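Side-chain contacts in mercuric reductase (Metallosphaera sedula, PDB 4YWO), which probably reduces mercuric ion to elemental mercury with electrons from NADPH, working as an FAD-containing homodimer of the pyridine nucleotide-disulfide oxidoreductase family: residues L187-A190 with Q191-S194; S61-M64 with L65-E69; G160-T163 with N164-L168. All blocks are in the same frame, centred on the assembly; numbering follows the deposited sequence.

Overall arrangement
All three contacts are local, each made within one unbroken piece of chain, so none closes a long loop; they follow one another in series and neither nest nor cross. Contact 2 (61-69) comes first, on helix 58-78, whose first residue, Cys58, is half of the Cys53-Cys58 disulfide. Contact 3 (160-168) is the entry into the short helix 164-168. Contact 1 (187-194) lies on helix 184-194, which connects parallel strands 176-180 and 199-203 in a beta-alpha-beta unit. In space, helix 184-194 lies against both of the others, its contact centre about 10 Å from that of contact 2 and about 13 Å from that of contact 3. Together the three helices gather at the flavin end of the FAD.

Contact 1. Residues L187-A190 with Q191-S194; sequences LEFA and QMYS
With chi1 at -77°, the ring of Phe189 leaves its CB beside the backbone N, while Met192 runs out alongside it and bends at chi3 (-60°), which turns CE back to the ring. This is a Met-aromatic contact between residues i and i+3 on helix 184-194, the helix of the beta-alpha-beta unit formed with strands 176-180 and 199-203. Met192 CE lies 3.8 Å from Phe189 CE1, and Met192 SD sits 5.0 Å from the centroid of the Phe189 ring, well off its normal at 61°, so the thioether approaches obliquely. Phe189 also packs on Asn164, Ala167 and Leu168 of helix 164-168 and touches the FAD, while Met192 meets Leu168 and, on helix 58-78, Met64 and Leu65. One turn on, Tyr193 presents its edge to the backbone: Tyr193 CD1 is 3.7 Å from Phe189 O, the same oxygen that accepts the helical bond from Tyr193 N at 2.9 Å. The Tyr193 hydroxyl reaches Ala167 O, probably as a hydrogen bond, fastening the two helices together. Gln191, extended beyond CG, accepts a hydrogen bond at OE1 from Gln348 N. At the helix end, Ala190 O accepts from Ser194 N at 2.9 Å, and the Ser194 side chain folds back over the last turn, with OG 2.9 Å from Ala190 O and 3.1 Å from Gln191 O.

Contact 2. Residues S61-M64 with L65-E69; sequences SKRM and LYIAE. With FAD (flavin-adenine dinucleotide), chain B.
The guanidinium of Arg63 and the ring of Tyr66 lie side by side with their planes 23° apart; Arg63 NH1 is 3.9 Å from Tyr66 CD2 and meets the ring obliquely. Ile67 CD1 also approaches the Arg63 guanidinium at a slant, 4.0 Å from Arg63 NE. NH1 is gripped from beyond the chain, by Ile383 O and Asn385 OD1 of the second subunit, and Ile383 of that subunit packs on Tyr66 too, so this face of helix 58-78 belongs to the dimer interface. The same helix opens with Cys58 of the redox-active disulfide, and one turn later it delivers Lys62 to the flavin. Lys62 NZ donates to FAD N5 at 3.2 Å, although the placement of Lys62 CE, modelled too close to FAD O4, is doubtful. NZ also donates to Ser61 OG at 2.9 Å and forms a salt bridge with Glu188 of helix 184-194, a lysine-glutamate pair beside N5 as in glutathione reductase. Ser61 OG in turn bonds to Gly57 O. Farther along, Met64 folds at chi2 and chi3 to lay CE 4.1 Å from Ile67 CD1, while Leu65 CD1 runs alongside Lys62 CD at 4.2 Å.

Contact 3. Residues G160-T163 with N164-L168; sequences GFWT and NREAL. With FAD (flavin-adenine dinucleotide), chain B.
Glu166 reaches from the face of Trp162 back to the N-cap of its own helix. Its CB lies over one face of the indole, 3.7 Å from the centroid of the Trp162 five-membered ring and 21° off the ring normal, a CH-pi contact. CG is still alongside the indole, 4.0 Å from Trp162 CD1. The bend about CB-CG, chi2 80°, swings the carboxylate back to Thr163, three residues earlier, and CD sets it oblique to the ring. OE1 takes two bonds from one residue: Thr163 N donates at 2.8 Å, nearly along the C-O axis of OE1, and Thr163 OG1 donates at 2.8 Å to the syn side of OE1, a little out of the carboxylate plane. Thr163 is the N-cap of helix 164-168, and with Glu166 it forms a capping box; the return bond, Arg165 N to Thr163 OG1, is weak at 3.4 Å. The first regular helical bond runs from Ala167 N to Thr163 O at 3.0 Å. Trp162, whose backbone pairs with strand 260-263, lays CE3 3.8 Å from Ala167 CA. On the flavin side, Asn164 ND2 bonds to Val56 O. The same ND2 of Asn164 packs 3.7 Å from FAD C8M, a methyl carbon of the flavin. Two donors on a single carboxylate oxygen, next to the N-terminal end of a helix, would probably favour the ionised form of Glu166.

Contact 1. Residues L187-A190 with Q191-S194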
# COMPACT_ATOMS: atom_id res chain seq x y z
N LEU A 187 -3.53 20.28 8.35
CA LEU A 187 -3.12 19.07 9.06
C LEU A 187 -1.66 18.70 8.70
O LEU A 187 -0.89 18.34 9.63
CB LEU A 187 -4.08 17.89 8.85
CG LEU A 187 -5.51 18.14 9.21
CD1 LEU A 187 -6.28 16.82 8.89
CD2 LEU A 187 -5.79 18.56 10.58
N GLU A 188 -1.36 18.66 7.46
CA GLU A 188 -0.01 18.32 7.05
C GLU A 188 1.06 19.28 7.59
O GLU A 188 2.02 18.89 8.14
CB GLU A 188 0.09 18.20 5.54
CG GLU A 188 -0.64 16.95 4.96
CD GLU A 188 -0.49 16.79 3.45
OE1 GLU A 188 0.16 17.70 2.82
OE2 GLU A 188 -1.04 15.78 2.84
N PHE A 189 0.83 20.59 7.41
CA PHE A 189 1.84 21.54 7.94
C PHE A 189 1.87 21.56 9.42
O PHE A 189 2.94 21.78 10.02
CB PHE A 189 1.57 22.99 7.35
CG PHE A 189 2.02 23.14 5.94
CD1 PHE A 189 3.38 23.32 5.68
CD2 PHE A 189 1.14 23.25 4.88
CE1 PHE A 189 3.87 23.38 4.43
CE2 PHE A 189 1.66 23.41 3.56
CZ PHE A 189 3.05 23.41 3.37
N ALA A 190 0.74 21.43 10.12
CA ALA A 190 0.77 21.36 11.56
C ALA A 190 1.57 20.18 12.06
O ALA A 190 2.40 20.32 13.00
CB ALA A 190 -0.59 21.36 12.18
N GLN A 191 1.40 18.99 11.50
CA GLN A 191 2.19 17.88 11.91
C GLN A 191 3.67 18.08 11.55
O GLN A 191 4.51 17.81 12.35
CB GLN A 191 1.68 16.58 11.28
CG GLN A 191 2.56 15.42 11.71
CD GLN A 191 1.94 14.06 11.28
OE1 GLN A 191 2.48 13.48 10.30
NE2 GLN A 191 1.27 13.46 12.20
N MET A 192 3.98 18.60 10.37
CA MET A 192 5.28 18.85 9.93
C MET A 192 6.02 19.77 10.92
O MET A 192 7.09 19.39 11.42
CB MET A 192 5.29 19.52 8.56
CG MET A 192 6.63 19.84 7.90
SD MET A 192 6.47 20.94 6.47
CE MET A 192 5.39 19.99 5.36
N TYR A 193 5.39 20.91 11.27
CA TYR A 193 6.11 21.87 12.14
C TYR A 193 6.12 21.43 13.53
O TYR A 193 7.14 21.58 14.23
CB TYR A 193 5.48 23.28 11.94
CG TYR A 193 6.13 24.08 10.82
CD1 TYR A 193 6.03 23.74 9.47
CD2 TYR A 193 7.00 25.16 11.11
CE1 TYR A 193 6.74 24.42 8.46
CE2 TYR A 193 7.62 25.85 10.13
CZ TYR A 193 7.53 25.51 8.82
OH TYR A 193 8.21 26.18 7.86
N SER A 194 5.07 20.77 14.03
CA SER A 194 5.15 20.23 15.40
C SER A 194 6.27 19.22 15.57
O SER A 194 6.98 19.20 16.59
CB SER A 194 3.81 19.72 15.85
OG SER A 194 3.40 18.59 15.15

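Contact 2. Residues S61-M64 with L65-E69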
# COMPACT_ATOMS: atom_id res chain seq x y z
N SER A 61 6.37 19.10 0.03
CA SER A 61 5.58 18.90 1.25
C SER A 61 5.76 17.42 1.75
O SER A 61 6.05 17.16 2.96
CB SER A 61 4.18 19.32 1.18
OG SER A 61 3.49 18.64 0.21
N LYS A 62 5.70 16.51 0.81
CA LYS A 62 5.89 15.07 1.22
C LYS A 62 7.31 14.86 1.63
O LYS A 62 7.58 14.00 2.47
CB LYS A 62 5.35 14.14 0.12
CG LYS A 62 3.80 13.82 0.23
CD LYS A 62 2.83 14.98 0.69
CE LYS A 62 2.07 15.60 -0.32
NZ LYS A 62 1.32 16.67 0.41
N ARG A 63 8.27 15.52 1.00
CA ARG A 63 9.64 15.34 1.45
C ARG A 63 9.80 15.79 2.88
O ARG A 63 10.44 15.11 3.70
CB ARG A 63 10.62 16.06 0.52
CG ARG A 63 12.06 16.06 1.01
CD ARG A 63 12.63 14.61 0.99
NE ARG A 63 14.05 14.68 1.15
CZ ARG A 63 14.82 13.62 1.16
NH1 ARG A 63 14.32 12.41 1.01
NH2 ARG A 63 16.13 13.80 1.42
N MET A 64 9.26 16.98 3.20
CA MET A 64 9.46 17.45 4.57
C MET A 64 8.68 16.60 5.60
O MET A 64 9.14 16.35 6.72
CB MET A 64 9.02 18.87 4.73
CG MET A 64 9.83 19.87 3.94
SD MET A 64 11.63 19.64 4.10
CE MET A 64 11.91 19.72 5.77
N LEU A 65 7.54 16.02 5.21
CA LEU A 65 6.83 15.13 6.13
C LEU A 65 7.58 13.84 6.32
O LEU A 65 7.55 13.30 7.44
CB LEU A 65 5.38 14.78 5.57
CG LEU A 65 4.39 15.94 5.71
CD1 LEU A 65 3.23 15.69 4.78
CD2 LEU A 65 3.90 15.98 7.12
N TYR A 66 8.30 13.37 5.31
CA TYR A 66 9.16 12.14 5.40
C TYR A 66 10.29 12.39 6.41
O TYR A 66 10.51 11.59 7.34
CB TYR A 66 9.66 11.73 4.05
CG TYR A 66 10.78 10.72 4.13
CD1 TYR A 66 10.50 9.44 4.44
CD2 TYR A 66 12.11 11.10 3.89
CE1 TYR A 66 11.55 8.53 4.51
CE2 TYR A 66 13.14 10.20 3.97
CZ TYR A 66 12.84 8.96 4.35
OH TYR A 66 13.95 8.07 4.39
N ILE A 67 10.93 13.53 6.22
CA ILE A 67 12.05 13.92 7.15
C ILE A 67 11.51 14.03 8.55
O ILE A 67 12.12 13.49 9.52
CB ILE A 67 12.64 15.26 6.73
CG1 ILE A 67 13.39 15.01 5.46
CG2 ILE A 67 13.68 15.68 7.80
CD1 ILE A 67 13.87 16.25 4.87
N ALA A 68 10.36 14.66 8.74
CA ALA A 68 9.74 14.78 10.03
C ALA A 68 9.50 13.36 10.68
O ALA A 68 9.67 13.17 11.89
CB ALA A 68 8.51 15.58 10.04
N GLU A 69 8.93 12.48 9.89
CA GLU A 69 8.63 11.15 10.31
C GLU A 69 9.86 10.35 10.75
O GLU A 69 9.81 9.65 11.78
CB GLU A 69 7.86 10.39 9.21
CG GLU A 69 7.65 8.93 9.54
CD GLU A 69 8.70 7.91 8.94
OE1 GLU A 69 9.07 8.02 7.72
OE2 GLU A 69 9.10 6.92 9.70
PA FAD B . -0.85 24.64 -11.77
O1A FAD B . 0.22 23.57 -11.74
O2A FAD B . -0.79 25.80 -10.81
O5B FAD B . -0.93 25.23 -13.27
C5B FAD B . -0.91 26.64 -13.49
C4B FAD B . 0.39 27.02 -14.19
O4B FAD B . 0.09 27.77 -15.37
C3B FAD B . 1.27 27.87 -13.30
O3B FAD B . 2.53 27.22 -13.09
C2B FAD B . 1.48 29.18 -14.04
O2B FAD B . 2.88 29.38 -14.30
C1B FAD B . 0.72 29.06 -15.35
N9A FAD B . -0.31 30.12 -15.43
C8A FAD B . -1.24 30.39 -14.48
N7A FAD B . -2.03 31.42 -14.86
C5A FAD B . -1.62 31.83 -16.07
C6A FAD B . -2.02 32.88 -17.04
N6A FAD B . -3.06 33.71 -16.78
N1A FAD B . -1.32 32.97 -18.20
C2A FAD B . -0.29 32.14 -18.47
N3A FAD B . 0.13 31.17 -17.63
C4A FAD B . -0.48 30.97 -16.44
N1 FAD B . -2.04 17.15 -4.83
C2 FAD B . -1.89 15.80 -4.72
O2 FAD B . -2.50 15.06 -5.52
N3 FAD B . -1.11 15.23 -3.78
C4 FAD B . -0.42 15.96 -2.89
O4 FAD B . 0.30 15.40 -2.04
C4X FAD B . -0.53 17.43 -2.94
N5 FAD B . 0.13 18.23 -2.08
C5X FAD B . 0.01 19.58 -2.15
C6 FAD B . 0.70 20.38 -1.25
C7 FAD B . 0.58 21.76 -1.31
C7M FAD B . 1.33 22.63 -0.33
C8 FAD B . -0.29 22.39 -2.34
C8M FAD B . -0.41 23.89 -2.41
C9 FAD B . -0.98 21.59 -3.25
C9A FAD B . -0.86 20.21 -3.18
N10 FAD B . -1.56 19.39 -4.09
C10 FAD B . -1.41 18.00 -3.99
C1' FAD B . -2.42 19.98 -5.12
C2' FAD B . -1.70 19.95 -6.46
O2' FAD B . -0.40 20.54 -6.32
C3' FAD B . -2.49 20.71 -7.52
O3' FAD B . -3.84 20.23 -7.55
C4' FAD B . -1.86 20.54 -8.90
O4' FAD B . -0.59 21.20 -8.93
C5' FAD B . -2.76 21.13 -9.98
O5' FAD B . -1.97 21.47 -11.12
P FAD B . -2.54 22.46 -12.25
O1P FAD B . -1.68 22.33 -13.48
O2P FAD B . -4.03 22.25 -12.35
O3P FAD B . -2.28 23.91 -11.61

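Contact 3. Residues G160-T163 with N164-L168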
# COMPACT_ATOMS: atom_id res chain seq x y z
N GLY A 160 1.41 40.51 8.14
CA GLY A 160 2.13 39.58 7.20
C GLY A 160 1.89 38.13 7.67
O GLY A 160 1.47 37.86 8.79
N PHE A 161 2.17 37.21 6.77
CA PHE A 161 1.81 35.77 7.03
C PHE A 161 2.60 34.95 6.00
O PHE A 161 3.20 35.43 5.08
CB PHE A 161 0.30 35.56 6.88
CG PHE A 161 -0.25 36.00 5.56
CD1 PHE A 161 -0.19 35.25 4.42
CD2 PHE A 161 -0.76 37.31 5.40
CE1 PHE A 161 -0.60 35.72 3.16
CE2 PHE A 161 -1.21 37.76 4.17
CZ PHE A 161 -1.13 37.02 3.03
N TRP A 162 2.59 33.63 6.23
CA TRP A 162 3.12 32.66 5.34
C TRP A 162 1.94 31.97 4.62
O TRP A 162 0.85 31.81 5.19
CB TRP A 162 3.92 31.62 6.04
CG TRP A 162 5.24 32.04 6.52
CD1 TRP A 162 5.86 33.24 6.29
CD2 TRP A 162 6.17 31.22 7.25
NE1 TRP A 162 7.13 33.23 6.87
CE2 TRP A 162 7.32 32.00 7.46
CE3 TRP A 162 6.11 29.94 7.76
CZ2 TRP A 162 8.40 31.52 8.18
CZ3 TRP A 162 7.20 29.49 8.52
CH2 TRP A 162 8.33 30.25 8.66
N THR A 163 2.24 31.56 3.41
CA THR A 163 1.43 30.59 2.70
C THR A 163 2.29 29.31 2.59
O THR A 163 3.40 29.23 3.11
CB THR A 163 1.00 31.00 1.32
OG1 THR A 163 2.13 31.09 0.44
CG2 THR A 163 0.26 32.32 1.35
N ASN A 164 1.78 28.30 1.86
CA ASN A 164 2.63 27.13 1.60
C ASN A 164 4.02 27.39 1.07
O ASN A 164 4.97 26.68 1.45
CB ASN A 164 1.84 26.14 0.66
CG ASN A 164 1.48 26.77 -0.68
OD1 ASN A 164 0.66 27.68 -0.74
ND2 ASN A 164 2.19 26.41 -1.76
N ARG A 165 4.17 28.39 0.20
CA ARG A 165 5.41 28.69 -0.40
C ARG A 165 6.44 29.01 0.68
O ARG A 165 7.55 28.49 0.67
CB ARG A 165 5.26 29.90 -1.35
CG ARG A 165 6.52 30.24 -2.01
CD ARG A 165 6.36 31.47 -2.94
NE ARG A 165 5.35 31.22 -3.95
CZ ARG A 165 5.58 30.57 -5.11
NH1 ARG A 165 6.79 30.09 -5.42
NH2 ARG A 165 4.58 30.38 -5.96
N GLU A 166 6.09 29.88 1.59
CA GLU A 166 7.03 30.26 2.63
C GLU A 166 7.23 29.21 3.64
O GLU A 166 8.31 29.08 4.17
CB GLU A 166 6.56 31.55 3.28
CG GLU A 166 6.56 32.73 2.34
CD GLU A 166 5.39 32.84 1.41
OE1 GLU A 166 4.29 32.36 1.64
OE2 GLU A 166 5.59 33.31 0.28
N ALA A 167 6.15 28.45 3.98
CA ALA A 167 6.28 27.38 5.00
C ALA A 167 7.21 26.25 4.51
O ALA A 167 7.84 25.55 5.31
CB ALA A 167 4.89 26.83 5.40
N LEU A 168 7.31 26.07 3.17
CA LEU A 168 8.25 25.10 2.60
C LEU A 168 9.70 25.58 2.42
O LEU A 168 10.61 24.78 2.24
CB LEU A 168 7.66 24.51 1.34
CG LEU A 168 6.36 23.69 1.51
CD1 LEU A 168 5.64 23.44 0.18
CD2 LEU A 168 6.66 22.40 2.27
PA FAD B . -0.85 24.64 -11.77
O1A FAD B . 0.22 23.57 -11.74
O2A FAD B . -0.79 25.80 -10.81
O5B FAD B . -0.93 25.23 -13.27
C5B FAD B . -0.91 26.64 -13.49
C4B FAD B . 0.39 27.02 -14.19
O4B FAD B . 0.09 27.77 -15.37
C3B FAD B . 1.27 27.87 -13.30
O3B FAD B . 2.53 27.22 -13.09
C2B FAD B . 1.48 29.18 -14.04
O2B FAD B . 2.88 29.38 -14.30
C1B FAD B . 0.72 29.06 -15.35
N9A FAD B . -0.31 30.12 -15.43
C8A FAD B . -1.24 30.39 -14.48
N7A FAD B . -2.03 31.42 -14.86
C5A FAD B . -1.62 31.83 -16.07
C6A FAD B . -2.02 32.88 -17.04
N6A FAD B . -3.06 33.71 -16.78
N1A FAD B . -1.32 32.97 -18.20
C2A FAD B . -0.29 32.14 -18.47
N3A FAD B . 0.13 31.17 -17.63
C4A FAD B . -0.48 30.97 -16.44
N1 FAD B . -2.04 17.15 -4.83
C2 FAD B . -1.89 15.80 -4.72
O2 FAD B . -2.50 15.06 -5.52
N3 FAD B . -1.11 15.23 -3.78
C4 FAD B . -0.42 15.96 -2.89
O4 FAD B . 0.30 15.40 -2.04
C4X FAD B . -0.53 17.43 -2.94
N5 FAD B . 0.13 18.23 -2.08
C5X FAD B . 0.01 19.58 -2.15
C6 FAD B . 0.70 20.38 -1.25
C7 FAD B . 0.58 21.76 -1.31
C7M FAD B . 1.33 22.63 -0.33
C8 FAD B . -0.29 22.39 -2.34
C8M FAD B . -0.41 23.89 -2.41
C9 FAD B . -0.98 21.59 -3.25
C9A FAD B . -0.86 20.21 -3.18
N10 FAD B . -1.56 19.39 -4.09
C10 FAD B . -1.41 18.00 -3.99
C1' FAD B . -2.42 19.98 -5.12
C2' FAD B . -1.70 19.95 -6.46
O2' FAD B . -0.40 20.54 -6.32
C3' FAD B . -2.49 20.71 -7.52
O3' FAD B . -3.84 20.23 -7.55
C4' FAD B . -1.86 20.54 -8.90
O4' FAD B . -0.59 21.20 -8.93
C5' FAD B . -2.76 21.13 -9.98
O5' FAD B . -1.97 21.47 -11.12
P FAD B . -2.54 22.46 -12.25
O1P FAD B . -1.68 22.33 -13.48
O2P FAD B . -4.03 22.25 -12.35
O3P FAD B . -2.28 23.91 -11.61